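Local coordinates for D-alanyl-D-alanine carboxypeptidase (Penicillin binding protein) family protein (Francisella tularensis subsp. tularensis, PDB 6OSU) that probably removes the C-terminal D-alanine from sugar-peptide precursors of the cell wall, as a serine-type D-Ala-D-Ala carboxypeptidase of the peptidase S11 family, at residues A[264-267]-A[268-271]. Residues are numbered along the deposited sequence; the frame is centred on the assembly and turned at random.
Sequences RNRL and LFTF
Arg266 lays its guanidinium flat on the ring of Phe269, three residues further on. The two planes are only 7° from parallel and their centres 4.5 Å apart, a guanidinium-ring stack in which Phe269 CD2 lies over one guanidinium face, offset toward its rim. NH1 lies over the ring face, 3.7 Å from CD2, while NH2 hangs over the CB and CG end. Bends at chi2 and chi3 bring the guanidinium over Phe269, although the arginine CB starts out pointing away. Asp314 of helix 310-327 also touches this arginine.

The carbonyl oxygen of Arg266 lies at the edge of the same ring, in its plane, and accepts three bonds. Phe269 N approaches from above the carbonyl plane, Thr270 N lies in that plane, and Thr270 OG1 reaches the oxygen at 3.2 Å, so backbone and side chain of the threonine grip one acceptor. One residue along, Phe271 N donates to Leu267 O at 2.9 Å. The side chains of these two residues lie side by side, pointing the same way, with Leu267 CG 4.0 Å from Phe271 CB. Both pack on Leu321 of helix 310-327 and on strand 288-295, the buried side of the turn.

Asn265 starts the turn. It holds its amide trans to the main-chain nitrogen (chi1 -179°), which places OD1 near Leu267 N; that N donates to OD1 at 3.3 Å from above the plane of the side-chain amide, while Leu268 crosses the amide at about a right angle near ND2. This Asx turn caps the short helix 267-270, which links strand 258-262 to strand 274-282 at the outer edge of the five-stranded antiparallel sheet of the penicillin-binding-protein/beta-lactamase-like fold; the Asn265 side chain lies about 7 Å from that of Lys278, the predicted substrate-binding lysine.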
ATOM      1  N   ARG A 264       1.270  16.225  -5.285  1.00 77.20           N
ATOM      2  CA  ARG A 264      -0.159  16.499  -5.310  1.00 79.72           C
ATOM      3  C   ARG A 264      -0.969  15.502  -4.499  1.00 75.74           C
ATOM      4  O   ARG A 264      -2.201  15.532  -4.556  1.00 76.32           O
ATOM      5  CB  ARG A 264      -0.663  16.553  -6.754  1.00 83.83           C
ATOM      6  CG  ARG A 264      -0.333  17.882  -7.414  1.00 90.01           C
ATOM      7  CD  ARG A 264      -0.959  18.048  -8.783  1.00 95.31           C
ATOM      8  NE  ARG A 264      -2.413  17.966  -8.764  1.00 99.55           N
ATOM      9  CZ  ARG A 264      -3.160  18.050  -9.858  1.00102.75           C
ATOM     10  NH1 ARG A 264      -4.482  17.971  -9.780  1.00104.30           N
ATOM     11  NH2 ARG A 264      -2.574  18.205 -11.037  1.00103.62           N
ATOM     12  N   ASN A 265      -0.311  14.628  -3.741  1.00 70.02           N
ATOM     13  CA  ASN A 265      -1.004  13.810  -2.751  1.00 65.42           C
ATOM     14  C   ASN A 265      -1.172  14.667  -1.502  1.00 65.52           C
ATOM     15  O   ASN A 265      -0.279  14.764  -0.658  1.00 65.65           O
ATOM     16  CB  ASN A 265      -0.239  12.526  -2.463  1.00 61.47           C
ATOM     17  CG  ASN A 265      -0.945  11.641  -1.453  1.00 60.21           C
ATOM     18  OD1 ASN A 265      -2.105  11.871  -1.113  1.00 59.55           O
ATOM     19  ND2 ASN A 265      -0.246  10.620  -0.969  1.00 59.90           N
ATOM     20  N   ARG A 266      -2.344  15.299  -1.391  1.00 64.82           N
ATOM     21  CA  ARG A 266      -2.600  16.216  -0.286  1.00 65.42           C
ATOM     22  C   ARG A 266      -2.500  15.523   1.066  1.00 63.07           C
ATOM     23  O   ARG A 266      -2.223  16.175   2.079  1.00 63.55           O
ATOM     24  CB  ARG A 266      -3.978  16.857  -0.451  1.00 67.58           C
ATOM     25  CG  ARG A 266      -4.094  17.807  -1.633  1.00 69.30           C
ATOM     26  CD  ARG A 266      -3.088  18.929  -1.505  1.00 72.49           C
ATOM     27  NE  ARG A 266      -3.104  19.505  -0.162  1.00 76.15           N
ATOM     28  CZ  ARG A 266      -2.185  20.343   0.304  1.00 78.07           C
ATOM     29  NH1 ARG A 266      -1.166  20.711  -0.464  1.00 77.50           N
ATOM     30  NH2 ARG A 266      -2.282  20.811   1.541  1.00 80.77           N
ATOM     31  N   LEU A 267      -2.712  14.204   1.100  1.00 60.46           N
ATOM     32  CA  LEU A 267      -2.702  13.472   2.363  1.00 58.88           C
ATOM     33  C   LEU A 267      -1.370  13.594   3.089  1.00 58.60           C
ATOM     34  O   LEU A 267      -1.333  13.525   4.324  1.00 60.02           O
ATOM     35  CB  LEU A 267      -3.031  12.001   2.112  1.00 56.25           C
ATOM     36  CG  LEU A 267      -4.439  11.529   2.468  1.00 55.19           C
ATOM     37  CD1 LEU A 267      -5.484  12.353   1.739  1.00 55.52           C
ATOM     38  CD2 LEU A 267      -4.592  10.054   2.139  1.00 53.56           C
ATOM     39  N   LEU A 268      -0.269  13.769   2.349  1.00 57.36           N
ATOM     40  CA  LEU A 268       1.037  13.921   2.986  1.00 59.15           C
ATOM     41  C   LEU A 268       1.036  15.072   3.982  1.00 63.69           C
ATOM     42  O   LEU A 268       1.655  14.982   5.047  1.00 66.30           O
ATOM     43  CB  LEU A 268       2.120  14.146   1.932  1.00 57.49           C
ATOM     44  CG  LEU A 268       2.441  13.005   0.973  1.00 55.54           C
ATOM     45  CD1 LEU A 268       3.599  13.409   0.074  1.00 56.24           C
ATOM     46  CD2 LEU A 268       2.759  11.732   1.742  1.00 54.51           C
ATOM     47  N   PHE A 269       0.341  16.159   3.654  1.00 65.35           N
ATOM     48  CA  PHE A 269       0.332  17.351   4.489  1.00 69.39           C
ATOM     49  C   PHE A 269      -0.772  17.333   5.536  1.00 70.83           C
ATOM     50  O   PHE A 269      -0.608  17.931   6.607  1.00 73.51           O
ATOM     51  CB  PHE A 269       0.179  18.603   3.615  1.00 70.24           C
ATOM     52  CG  PHE A 269       1.076  18.616   2.407  1.00 69.48           C
ATOM     53  CD1 PHE A 269       2.306  19.257   2.444  1.00 70.92           C
ATOM     54  CD2 PHE A 269       0.689  17.987   1.230  1.00 67.44           C
ATOM     55  CE1 PHE A 269       3.133  19.267   1.333  1.00 70.24           C
ATOM     56  CE2 PHE A 269       1.511  17.992   0.118  1.00 66.50           C
ATOM     57  CZ  PHE A 269       2.735  18.635   0.169  1.00 68.36           C
ATOM     58  N   THR A 270      -1.889  16.661   5.257  1.00 69.36           N
ATOM     59  CA  THR A 270      -3.069  16.721   6.112  1.00 71.42           C
ATOM     60  C   THR A 270      -3.226  15.508   7.022  1.00 72.06           C
ATOM     61  O   THR A 270      -3.554  15.670   8.202  1.00 76.25           O
ATOM     62  CB  THR A 270      -4.331  16.878   5.256  1.00 70.46           C
ATOM     63  OG1 THR A 270      -4.464  15.756   4.374  1.00 67.40           O
ATOM     64  CG2 THR A 270      -4.256  18.156   4.434  1.00 71.38           C
ATOM     65  N   PHE A 271      -3.001  14.298   6.517  1.00 68.87           N
ATOM     66  CA  PHE A 271      -3.258  13.080   7.278  1.00 68.33           C
ATOM     67  C   PHE A 271      -2.008  12.685   8.055  1.00 71.56           C
ATOM     68  O   PHE A 271      -0.936  12.501   7.467  1.00 71.54           O
ATOM     69  CB  PHE A 271      -3.696  11.949   6.349  1.00 62.91           C
ATOM     70  CG  PHE A 271      -4.382  10.811   7.056  1.00 60.86           C
ATOM     71  CD1 PHE A 271      -5.766  10.748   7.110  1.00 60.48           C
ATOM     72  CD2 PHE A 271      -3.644   9.805   7.659  1.00 59.03           C
ATOM     73  CE1 PHE A 271      -6.400   9.703   7.754  1.00 60.23           C
ATOM     74  CE2 PHE A 271      -4.271   8.759   8.307  1.00 58.56           C
ATOM     75  CZ  PHE A 271      -5.650   8.705   8.355  1.00 59.36           C
TER